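Local coordinates for ABC transporter, periplasmic substrate-binding protein (Thermotoga maritima, PDB 2HPG) that probably binds a small-molecule ligand in the periplasm and presents it to a tripartite ATP-independent (TRAP) transporter in the membrane, at residues K29-K32 / A33-K37; E103-E106 / V107-I111; K122-E125 / Q126-I130; A235-F238 / N239-K243; K243-Q246 / K247-E250. One frame throughout, in Å; residues are numbered along the deposited sequence.

Interaction 1. Residues K29-K32 / A33-K37; sequences KWAK and AVEEK
K29 to K32 hand their four carbonyls to the amides of A33 to E36 in an unbroken run of i to i+4 helical bonds, straightest where V34 N meets W30 O (3.0 Å, N-H...O 173°) and shortest where E36 N meets K32 O (2.9 Å). On the buried side of this helix, W30 and V34 lie side by side and point the same way. The methyl CG2 of V34 reaches back along the axis to the pyrrole part of the indole, 3.6 Å from W30 NE1 and 3.9 Å from W30 CD1, meeting the ring obliquely. The valine torsion explains it: CG1 is anti to the backbone N (chi1 168°), which leaves CG2 beside that N and facing the preceding turn. W30 NE1 spends its hydrogen on the carbonyl of I249 in helix 243-278, and F13 meets the indole in an edge-to-face stack. A31 and V34 rest on I44 of strand 42-47, whose N holds the carboxylate of E35 in one of its two conformers. On the exposed side K32 and E36 cross obliquely. E36 CG packs against K32 O at 3.2 Å, and E36 OE2 comes to 3.7 Å from K32 CG. The lysine chain turns off at chi3 (-84°), however, leaving K32 NZ 6.5 Å from E36 OE2. The helix belongs to the beta-alpha-beta unit of strand 9-14, helix 22-37 and strand 42-47. Chemically its two sides differ: the inner one joins apolar packing to a satisfied indole N-H, while any attraction between lysine and glutamate outside acts only at a distance and is probably weak.

Interaction 2. Residues E103-E106 / V107-I111; sequences EAIE and VLKKI
E106 and K110 form an i to i+4 salt bridge along the outer side of helix 101-112, while the other side of the same turns is buried in the protein. K110 NZ stands 2.6 Å from E106 OE2 and meets it from above the carboxylate plane, 38° out of it. Both chains bend to get there. E106 leaves with CG anti to the backbone N (chi1 -177°) and kinks at chi2, whereas K110 folds at chi2 and chi4, laying its CG 3.5 Å from E106 OE2. The other carboxylate oxygen serves K109: a water gives a hydrogen to E106 OE1 at 2.7 Å and accepts one from K109 NZ at 2.8 Å. One carboxylate thus holds two lysines, one directly and one through water. With an alanine here in place of E106, the ammonium of K110 would probably lose its mate and the K109 water its acceptor, leaving both lysine ends freer to turn. K109 runs extended across I105, its CE 3.7 Å from I105 CG2. Beneath, ordinary helical bonds such as K109 N to I105 O (3.0 Å) carry the backbone. L108 lies against F135, Y136 and V138 of strand 130-146 and, with V107, against I93 of helix 92-95; I111 packs on F92 of that helix and on L314 of helix 308-318, where K110 also touches V318.

Interaction 3. Residues K122-E125 / Q126-I130; sequences KELE and QRFGI
F128 folds back on E123 and L124 as helix 115-128 runs out. Its CB sits 3.3 Å from L124 O, and CG, anti to the carbonyl carbon (chi1 -55°), swings the ring toward the preceding turn. CD2 comes to 3.6 Å from E123 O, which lies oblique to the ring, and to 4.0 Å from L124 CA, which lies at the ring edge near its plane; CE2, next along that side, is still close to E123 O. CZ, at the tip, lies past these helix contacts, and the ring as a whole makes an edge-to-face stack with Y80 and touches V81. A serine in its place has no ring to stack on Y80 and would probably leave a gap beside V81 and the L124 backbone. The carbonyl of L124 is shared at the helix end: I130 N gives it a good bond of 3.0 Å, coming from above the carbonyl plane, and F128 N adds a weak one. G129, the first residue to leave helical angles and at positive phi (71°), turns the chain and bonds its N to E125 O at 2.8 Å. The turn brings I130 back over L124, with CD1 3.9 Å from L124 CD2. On the exposed side Q126 lies across the extended K122 chain, its NE2 3.3 Å from K122 CE. Past G129 the chain leads straight into strand 130-146. L124 packs on V132 of that strand and on V81 and I84 in loops, E125 leans on A235 and N239 of helix 235-240, and the backbone of G129 is hydrogen-bonded to that of A235.

Interaction 4. Residues A235-F238 / N239-K243; sequences ADWF and NSLPK
L241 packs over one face of the W237 indole, and this is the tight part of the contact, where the short helix 235-240 ends. L241 CD2 stands 4.0 Å above the ring plane, offset toward the rim, while L241 CD1 meets the six-membered part at W237 CH2, 3.9 Å away. The indole reaches that position because its CG is anti to the backbone N (chi1 179°), and the turn that ends the helix brings L241 back over it. The same CD1 lies 4.3 Å from F238 CD1, oblique to the phenyl ring, so the leucine bridges two aromatics. F238 in turn packs on K131 and L133 of strand 130-146, and W237 on L11 of strand 9-14. The other side is looser and open to solvent: D236 and N239 are exposed there, with N239 folded back beside the A235 carbonyl and touching E125 of helix 115-128. S240 is exposed too, but its OG sits over a face of the indole. Helical bonding is firm at first, with N239 N to A235 O at 2.9 Å, then weakens. S240 N makes a weak bond to D236 O, and the sound bond of L241 N goes to F238 O at 3.0 Å, a three-residue step instead of four. S240 OG, set between the backbone N and the carbonyl carbon (chi1 88°), gives its proton to W237 O at 2.7 Å, in the carbonyl plane and on a lone pair. S240 N and L241 N reach W237 O only weakly, so the serine hydroxyl is probably its main donor.

Interaction 5. Residues K243-Q246 / K247-E250; sequences KEYQ and KIIE
Y245 O takes the N-H of I249 at 3.0 Å (N-H...O 162°), while CG1 of the same isoleucine lies close beside that oxygen, 3.2 Å from Y245 O. The step before it repeats the pattern: I248 N bonds to E244 O at 3.1 Å, and I248 CG1 also lies 3.2 Å from E244 O. Both isoleucines owe this to a CG1 anti to the carbonyl carbon and beside the backbone N (chi1 -69° in I248), which sends the longer branch back toward the previous turn. I248 and Y245 lie side by side and point the same way. CD1 of I248 comes to 4.0 Å from Y245 CD1, oblique to the phenol ring, whose hydroxyl is hydrogen-bonded to D41. The last bond is long but nearly straight, E250 N to Q246 O at 3.3 Å (171°), and the carboxylate of E250 forms a salt bridge with K131 of strand 130-146. I249 faces inward, touching V34 of helix 22-37, L133 and L241, while K243, E244 and K247 are exposed. This is a regular amphipathic opening of helix 243-278, which starts just after P242 at its N-cap position. So long a helix, reaching from one lobe to the other, is a familiar feature of TRAP solute-binding proteins of this family.

In the fold
Four of the five contacts form a row of neighbours. Interaction 1 docks on interaction 5, their centres about 11 Å apart, and besides the indole bond K37 O lies 3.6 Å from I248 CD1. Interaction 5 shares K243 with interaction 4, about 9 Å centre to centre, across the link from helix 235-240 to helix 243-278. Interaction 4 then meets interaction 3, about 14 Å away between centres, where E125 CG packs 3.6 Å from A235 CB. Interaction 2 stands apart, its nearest atoms about 11 Å from interactions 3 and 5, although helices 101-112 and 115-128 are consecutive. All five are structural packing of the solute-binding fold.

Interaction 1. Residues K29-K32 / A33-K37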
# COMPACT_ATOMS: atom_id res chain seq x y z
N LYS A 29 15.27 -10.65 -2.12
CA LYS A 29 16.31 -10.39 -1.10
C LYS A 29 15.90 -10.93 0.24
O LYS A 29 16.71 -11.54 0.94
CB LYS A 29 16.56 -8.89 -0.95
CG LYS A 29 17.45 -8.27 -2.02
CD LYS A 29 17.86 -6.81 -1.63
CE LYS A 29 18.78 -6.77 -0.39
NZ LYS A 29 19.25 -5.39 0.03
N TRP A 30 14.66 -10.69 0.62
CA TRP A 30 14.12 -11.20 1.86
C TRP A 30 14.13 -12.73 1.91
O TRP A 30 14.54 -13.32 2.91
CB TRP A 30 12.70 -10.70 2.07
CG TRP A 30 11.92 -11.46 3.05
CD1 TRP A 30 12.13 -11.55 4.40
CD2 TRP A 30 10.73 -12.20 2.78
NE1 TRP A 30 11.15 -12.30 4.98
CE2 TRP A 30 10.28 -12.74 4.01
CE3 TRP A 30 9.99 -12.48 1.60
CZ2 TRP A 30 9.14 -13.54 4.10
CZ3 TRP A 30 8.85 -13.26 1.70
CH2 TRP A 30 8.43 -13.77 2.94
N ALA A 31 13.64 -13.34 0.84
CA ALA A 31 13.60 -14.80 0.72
C ALA A 31 14.99 -15.40 0.81
O ALA A 31 15.21 -16.38 1.52
CB ALA A 31 12.96 -15.20 -0.59
N LYS A 32 15.93 -14.83 0.08
CA LYS A 32 17.32 -15.30 0.10
C LYS A 32 17.95 -15.22 1.50
O LYS A 32 18.63 -16.16 1.93
CB LYS A 32 18.13 -14.55 -0.96
CG LYS A 32 19.52 -15.07 -1.18
CD LYS A 32 20.08 -14.59 -2.54
CE LYS A 32 19.62 -15.50 -3.70
NZ LYS A 32 20.11 -15.05 -5.07
N ALA A 33 17.67 -14.13 2.24
CA ALA A 33 18.17 -13.93 3.60
C ALA A 33 17.57 -14.90 4.62
O ALA A 33 18.30 -15.45 5.46
CB ALA A 33 17.93 -12.47 4.07
N VAL A 34 16.24 -15.12 4.57
CA VAL A 34 15.59 -16.15 5.40
C VAL A 34 16.14 -17.55 5.12
O VAL A 34 16.37 -18.31 6.04
CB VAL A 34 14.07 -16.14 5.21
CG1 VAL A 34 13.43 -17.39 5.84
CG2 VAL A 34 13.51 -14.89 5.81
N GLU A 35 16.36 -17.86 3.85
CA GLU A 35 16.94 -19.14 3.46
C GLU A 35 18.34 -19.29 4.05
O GLU A 35 18.66 -20.33 4.62
CB GLU A 35 16.93 -19.28 1.94
CG GLU A 35 15.54 -19.66 1.41
CD GLU A 35 15.31 -19.34 -0.05
OE1 GLU A 35 16.28 -19.11 -0.79
OE2 GLU A 35 14.13 -19.31 -0.46
N GLU A 36 19.17 -18.25 3.91
CA GLU A 36 20.53 -18.26 4.46
C GLU A 36 20.54 -18.43 5.98
O GLU A 36 21.21 -19.32 6.50
CB GLU A 36 21.25 -16.97 4.07
CG GLU A 36 21.64 -16.92 2.59
CD GLU A 36 22.18 -15.57 2.17
OE1 GLU A 36 22.32 -14.69 3.04
OE2 GLU A 36 22.48 -15.40 0.97
N LYS A 37 19.78 -17.60 6.67
CA LYS A 37 19.78 -17.61 8.13
C LYS A 37 19.06 -18.79 8.79
O LYS A 37 19.20 -19.00 10.00
CB LYS A 37 19.21 -16.29 8.65
CG LYS A 37 20.06 -15.08 8.24
CD LYS A 37 19.76 -13.86 9.09
CE LYS A 37 20.42 -12.60 8.53
NZ LYS A 37 21.83 -12.83 8.02

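Interaction 2. Residues E103-E106 / V107-I111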
# COMPACT_ATOMS: atom_id res chain seq x y z
N GLU A 103 10.59 10.15 8.30
CA GLU A 103 9.52 10.35 9.29
C GLU A 103 8.36 9.37 9.14
O GLU A 103 7.74 8.96 10.13
CB GLU A 103 8.97 11.78 9.21
CG GLU A 103 9.93 12.84 9.75
CD GLU A 103 9.36 14.25 9.71
OE1 GLU A 103 8.19 14.46 9.33
OE2 GLU A 103 10.11 15.18 10.06
N ALA A 104 8.05 9.01 7.90
CA ALA A 104 6.96 8.06 7.62
C ALA A 104 7.27 6.68 8.21
O ALA A 104 6.41 6.09 8.87
CB ALA A 104 6.72 7.97 6.09
N ILE A 105 8.50 6.20 8.00
CA ILE A 105 9.00 4.94 8.56
C ILE A 105 9.03 4.96 10.08
O ILE A 105 8.70 3.95 10.72
CB ILE A 105 10.45 4.64 8.07
CG1 ILE A 105 10.48 4.29 6.57
CG2 ILE A 105 11.11 3.52 8.89
CD1 ILE A 105 9.42 3.30 6.11
N GLU A 106 9.44 6.08 10.66
CA GLU A 106 9.47 6.20 12.12
C GLU A 106 8.07 6.16 12.72
O GLU A 106 7.87 5.52 13.74
CB GLU A 106 10.24 7.46 12.57
CG GLU A 106 10.37 7.58 14.11
CD GLU A 106 10.79 6.26 14.80
OE1 GLU A 106 11.83 5.67 14.42
OE2 GLU A 106 10.06 5.80 15.72
N VAL A 107 7.11 6.83 12.09
CA VAL A 107 5.71 6.73 12.51
C VAL A 107 5.17 5.29 12.45
O VAL A 107 4.43 4.87 13.34
CB VAL A 107 4.79 7.66 11.65
CG1 VAL A 107 3.38 7.12 11.52
CG2 VAL A 107 4.74 9.04 12.27
N LEU A 108 5.53 4.56 11.40
CA LEU A 108 5.12 3.15 11.25
C LEU A 108 5.68 2.32 12.41
O LEU A 108 4.96 1.53 13.00
CB LEU A 108 5.58 2.58 9.89
CG LEU A 108 4.92 3.16 8.63
CD1 LEU A 108 5.37 2.42 7.37
CD2 LEU A 108 3.40 3.15 8.73
N LYS A 109 6.94 2.51 12.75
CA LYS A 109 7.53 1.84 13.93
C LYS A 109 6.78 2.16 15.22
O LYS A 109 6.53 1.27 16.02
CB LYS A 109 9.00 2.18 14.09
CG LYS A 109 9.82 1.73 12.92
CD LYS A 109 11.28 2.09 13.08
CE LYS A 109 12.06 1.60 11.89
NZ LYS A 109 13.42 2.16 11.86
N LYS A 110 6.40 3.42 15.40
CA LYS A 110 5.63 3.82 16.57
C LYS A 110 4.24 3.20 16.53
O LYS A 110 3.69 2.86 17.57
CB LYS A 110 5.53 5.35 16.68
CG LYS A 110 6.82 6.01 17.12
CD LYS A 110 7.05 5.84 18.65
CE LYS A 110 8.35 6.51 19.13
NZ LYS A 110 9.51 6.19 18.21
N ILE A 111 3.65 3.08 15.35
CA ILE A 111 2.34 2.43 15.27
C ILE A 111 2.48 0.96 15.68
O ILE A 111 1.64 0.43 16.39
CB ILE A 111 1.65 2.58 13.87
CG1 ILE A 111 1.19 4.03 13.66
CG2 ILE A 111 0.45 1.65 13.75
CD1 ILE A 111 0.61 4.30 12.29
O HOH W 1 13.12 4.91 12.21

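Interaction 3. Residues K122-E125 / Q126-I130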
# COMPACT_ATOMS: atom_id res chain seq x y z
N LYS A 122 -3.54 -8.91 17.12
CA LYS A 122 -3.91 -10.09 17.90
C LYS A 122 -5.30 -10.57 17.51
O LYS A 122 -5.54 -11.76 17.48
CB LYS A 122 -3.88 -9.77 19.39
CG LYS A 122 -4.06 -10.98 20.28
CD LYS A 122 -3.73 -10.63 21.73
CE LYS A 122 -3.88 -11.81 22.67
NZ LYS A 122 -3.43 -11.43 24.05
N GLU A 123 -6.21 -9.63 17.23
CA GLU A 123 -7.56 -9.95 16.74
C GLU A 123 -7.53 -10.56 15.35
O GLU A 123 -8.32 -11.44 15.05
CB GLU A 123 -8.46 -8.70 16.73
CG GLU A 123 -8.72 -8.12 18.11
CD GLU A 123 -9.47 -6.77 18.11
OE1 GLU A 123 -9.82 -6.23 17.04
OE2 GLU A 123 -9.72 -6.26 19.23
N LEU A 124 -6.64 -10.08 14.49
CA LEU A 124 -6.50 -10.63 13.15
C LEU A 124 -6.04 -12.07 13.23
O LEU A 124 -6.52 -12.93 12.51
CB LEU A 124 -5.51 -9.81 12.29
CG LEU A 124 -6.07 -8.61 11.53
CD1 LEU A 124 -4.91 -7.84 10.88
CD2 LEU A 124 -7.11 -9.01 10.49
N GLU A 125 -5.09 -12.32 14.12
CA GLU A 125 -4.53 -13.64 14.31
C GLU A 125 -5.55 -14.61 14.93
O GLU A 125 -5.81 -15.68 14.37
CB GLU A 125 -3.29 -13.54 15.18
CG GLU A 125 -2.47 -14.81 15.29
CD GLU A 125 -1.01 -14.52 15.59
OE1 GLU A 125 -0.71 -13.37 16.01
OE2 GLU A 125 -0.16 -15.43 15.39
N GLN A 126 -6.13 -14.22 16.06
CA GLN A 126 -7.06 -15.08 16.80
C GLN A 126 -8.40 -15.27 16.11
O GLN A 126 -8.84 -16.41 15.92
CB GLN A 126 -7.29 -14.54 18.22
CG GLN A 126 -6.05 -14.59 19.08
CD GLN A 126 -6.27 -14.10 20.52
OE1 GLN A 126 -7.25 -13.42 20.84
NE2 GLN A 126 -5.33 -14.46 21.40
N ARG A 127 -9.06 -14.19 15.73
CA ARG A 127 -10.37 -14.30 15.09
C ARG A 127 -10.31 -14.77 13.64
O ARG A 127 -11.26 -15.42 13.18
CB ARG A 127 -11.12 -12.96 15.14
CG ARG A 127 -11.56 -12.58 16.54
CD ARG A 127 -12.13 -11.16 16.61
NE ARG A 127 -13.50 -11.09 16.09
CZ ARG A 127 -14.60 -11.44 16.76
NH1 ARG A 127 -14.54 -11.92 18.02
NH2 ARG A 127 -15.80 -11.32 16.17
N PHE A 128 -9.24 -14.44 12.92
CA PHE A 128 -9.19 -14.69 11.48
C PHE A 128 -8.01 -15.52 10.99
O PHE A 128 -7.95 -15.85 9.81
CB PHE A 128 -9.23 -13.35 10.72
CG PHE A 128 -10.41 -12.47 11.09
CD1 PHE A 128 -11.64 -12.63 10.45
CD2 PHE A 128 -10.29 -11.51 12.08
CE1 PHE A 128 -12.74 -11.83 10.80
CE2 PHE A 128 -11.38 -10.70 12.43
CZ PHE A 128 -12.60 -10.87 11.78
N GLY A 129 -7.08 -15.89 11.86
CA GLY A 129 -5.93 -16.68 11.44
C GLY A 129 -4.90 -15.96 10.58
O GLY A 129 -4.05 -16.60 9.96
N ILE A 130 -4.96 -14.62 10.56
CA ILE A 130 -4.05 -13.81 9.76
C ILE A 130 -2.90 -13.31 10.61
O ILE A 130 -3.11 -12.62 11.60
CB ILE A 130 -4.76 -12.58 9.16
CG1 ILE A 130 -5.90 -13.01 8.23
CG2 ILE A 130 -3.75 -11.68 8.40
CD1 ILE A 130 -6.90 -11.89 7.94

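Interaction 4. Residues A235-F238 / N239-K243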
# COMPACT_ATOMS: atom_id res chain seq x y z
N ALA A 235 -1.49 -17.73 10.30
CA ALA A 235 -1.07 -17.80 11.71
C ALA A 235 -0.75 -19.24 12.10
O ALA A 235 0.25 -19.48 12.80
CB ALA A 235 -2.15 -17.21 12.61
N ASP A 236 -1.57 -20.19 11.64
CA ASP A 236 -1.36 -21.62 11.92
C ASP A 236 -0.03 -22.12 11.40
O ASP A 236 0.70 -22.77 12.12
CB ASP A 236 -2.47 -22.48 11.30
CG ASP A 236 -3.79 -22.34 12.03
OD1 ASP A 236 -3.80 -22.02 13.24
OD2 ASP A 236 -4.83 -22.56 11.37
N TRP A 237 0.29 -21.79 10.15
CA TRP A 237 1.59 -22.13 9.58
C TRP A 237 2.75 -21.44 10.30
O TRP A 237 3.75 -22.07 10.64
CB TRP A 237 1.64 -21.75 8.10
CG TRP A 237 2.96 -22.06 7.50
CD1 TRP A 237 3.39 -23.28 7.08
CD2 TRP A 237 4.06 -21.15 7.28
NE1 TRP A 237 4.68 -23.19 6.62
CE2 TRP A 237 5.11 -21.90 6.72
CE3 TRP A 237 4.25 -19.79 7.52
CZ2 TRP A 237 6.34 -21.33 6.38
CZ3 TRP A 237 5.48 -19.22 7.18
CH2 TRP A 237 6.51 -19.99 6.62
N PHE A 238 2.65 -20.13 10.48
CA PHE A 238 3.72 -19.38 11.14
C PHE A 238 4.03 -20.00 12.50
O PHE A 238 5.19 -20.25 12.83
CB PHE A 238 3.35 -17.91 11.29
CG PHE A 238 4.49 -17.04 11.71
CD1 PHE A 238 5.56 -16.83 10.86
CD2 PHE A 238 4.49 -16.42 12.96
CE1 PHE A 238 6.63 -16.02 11.24
CE2 PHE A 238 5.55 -15.61 13.35
CZ PHE A 238 6.61 -15.41 12.49
N ASN A 239 2.97 -20.25 13.27
CA ASN A 239 3.08 -20.84 14.62
C ASN A 239 3.65 -22.27 14.62
O ASN A 239 4.21 -22.71 15.62
CB ASN A 239 1.71 -20.84 15.32
CG ASN A 239 1.21 -19.43 15.66
OD1 ASN A 239 1.97 -18.46 15.67
ND2 ASN A 239 -0.08 -19.32 15.96
N SER A 240 3.52 -22.97 13.50
CA SER A 240 4.10 -24.30 13.35
C SER A 240 5.62 -24.27 13.23
O SER A 240 6.28 -25.31 13.35
CB SER A 240 3.53 -25.00 12.12
OG SER A 240 4.28 -24.69 10.95
N LEU A 241 6.18 -23.10 12.94
CA LEU A 241 7.61 -22.95 12.78
C LEU A 241 8.25 -22.82 14.14
O LEU A 241 7.61 -22.35 15.07
CB LEU A 241 7.96 -21.66 12.02
CG LEU A 241 7.76 -21.51 10.52
CD1 LEU A 241 8.27 -20.12 10.15
CD2 LEU A 241 8.48 -22.58 9.72
N PRO A 242 9.54 -23.17 14.24
CA PRO A 242 10.27 -22.89 15.47
C PRO A 242 10.36 -21.39 15.72
O PRO A 242 10.43 -20.62 14.77
CB PRO A 242 11.67 -23.45 15.21
CG PRO A 242 11.67 -23.99 13.85
CD PRO A 242 10.36 -23.82 13.21
N LYS A 243 10.37 -20.99 16.99
CA LYS A 243 10.44 -19.57 17.36
C LYS A 243 11.61 -18.81 16.73
O LYS A 243 11.45 -17.66 16.35
CB LYS A 243 10.50 -19.41 18.88
CG LYS A 243 9.21 -19.82 19.57
CD LYS A 243 8.13 -18.76 19.42
CE LYS A 243 6.84 -19.19 20.09
NZ LYS A 243 6.22 -20.35 19.37

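Interaction 5. Residues K243-Q246 / K247-E250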
# COMPACT_ATOMS: atom_id res chain seq x y z
N LYS A 243 10.37 -20.99 16.99
CA LYS A 243 10.44 -19.57 17.36
C LYS A 243 11.61 -18.81 16.73
O LYS A 243 11.45 -17.66 16.35
CB LYS A 243 10.50 -19.41 18.88
CG LYS A 243 9.21 -19.82 19.57
CD LYS A 243 8.13 -18.76 19.42
CE LYS A 243 6.84 -19.19 20.09
NZ LYS A 243 6.22 -20.35 19.37
N GLU A 244 12.77 -19.44 16.62
CA GLU A 244 13.93 -18.81 16.01
C GLU A 244 13.63 -18.42 14.57
O GLU A 244 14.05 -17.36 14.08
CB GLU A 244 15.14 -19.75 16.03
CG GLU A 244 16.45 -19.05 15.66
CD GLU A 244 17.51 -19.97 15.07
OE1 GLU A 244 17.45 -21.20 15.29
OE2 GLU A 244 18.43 -19.45 14.39
N TYR A 245 12.92 -19.30 13.87
CA TYR A 245 12.60 -19.05 12.46
C TYR A 245 11.50 -18.01 12.33
O TYR A 245 11.50 -17.21 11.41
CB TYR A 245 12.19 -20.35 11.76
CG TYR A 245 13.29 -21.36 11.56
CD1 TYR A 245 14.62 -21.08 11.86
CD2 TYR A 245 13.00 -22.61 11.01
CE1 TYR A 245 15.62 -22.03 11.65
CE2 TYR A 245 13.99 -23.55 10.79
CZ TYR A 245 15.29 -23.27 11.12
OH TYR A 245 16.25 -24.23 10.88
N GLN A 246 10.57 -18.02 13.27
CA GLN A 246 9.54 -17.00 13.33
C GLN A 246 10.17 -15.61 13.40
O GLN A 246 9.75 -14.69 12.68
CB GLN A 246 8.62 -17.24 14.54
CG GLN A 246 7.75 -18.47 14.42
CD GLN A 246 6.79 -18.66 15.59
OE1 GLN A 246 6.20 -19.72 15.75
NE2 GLN A 246 6.63 -17.63 16.40
N LYS A 247 11.19 -15.46 14.24
CA LYS A 247 11.86 -14.18 14.43
C LYS A 247 12.69 -13.78 13.23
O LYS A 247 12.68 -12.61 12.85
CB LYS A 247 12.75 -14.18 15.68
CG LYS A 247 11.99 -13.92 16.97
CD LYS A 247 12.92 -13.58 18.14
CE LYS A 247 12.16 -13.58 19.47
NZ LYS A 247 12.95 -12.92 20.58
N ILE A 248 13.42 -14.72 12.64
CA ILE A 248 14.18 -14.46 11.42
C ILE A 248 13.27 -13.98 10.28
O ILE A 248 13.61 -13.03 9.56
CB ILE A 248 14.92 -15.71 10.94
CG1 ILE A 248 16.06 -16.06 11.91
CG2 ILE A 248 15.49 -15.50 9.52
CD1 ILE A 248 16.47 -17.52 11.88
N ILE A 249 12.15 -14.65 10.09
CA ILE A 249 11.25 -14.29 8.99
C ILE A 249 10.73 -12.86 9.12
O ILE A 249 10.80 -12.08 8.16
CB ILE A 249 10.07 -15.27 8.85
CG1 ILE A 249 10.57 -16.65 8.42
CG2 ILE A 249 9.11 -14.78 7.80
CD1 ILE A 249 9.53 -17.75 8.61
N GLU A 250 10.20 -12.52 10.30
CA GLU A 250 9.67 -11.18 10.57
C GLU A 250 10.72 -10.08 10.53
O GLU A 250 10.45 -9.00 10.01
CB GLU A 250 9.03 -11.12 11.94
CG GLU A 250 7.78 -11.90 12.10
CD GLU A 250 7.27 -11.86 13.53
OE1 GLU A 250 8.02 -12.26 14.45
OE2 GLU A 250 6.11 -11.44 13.74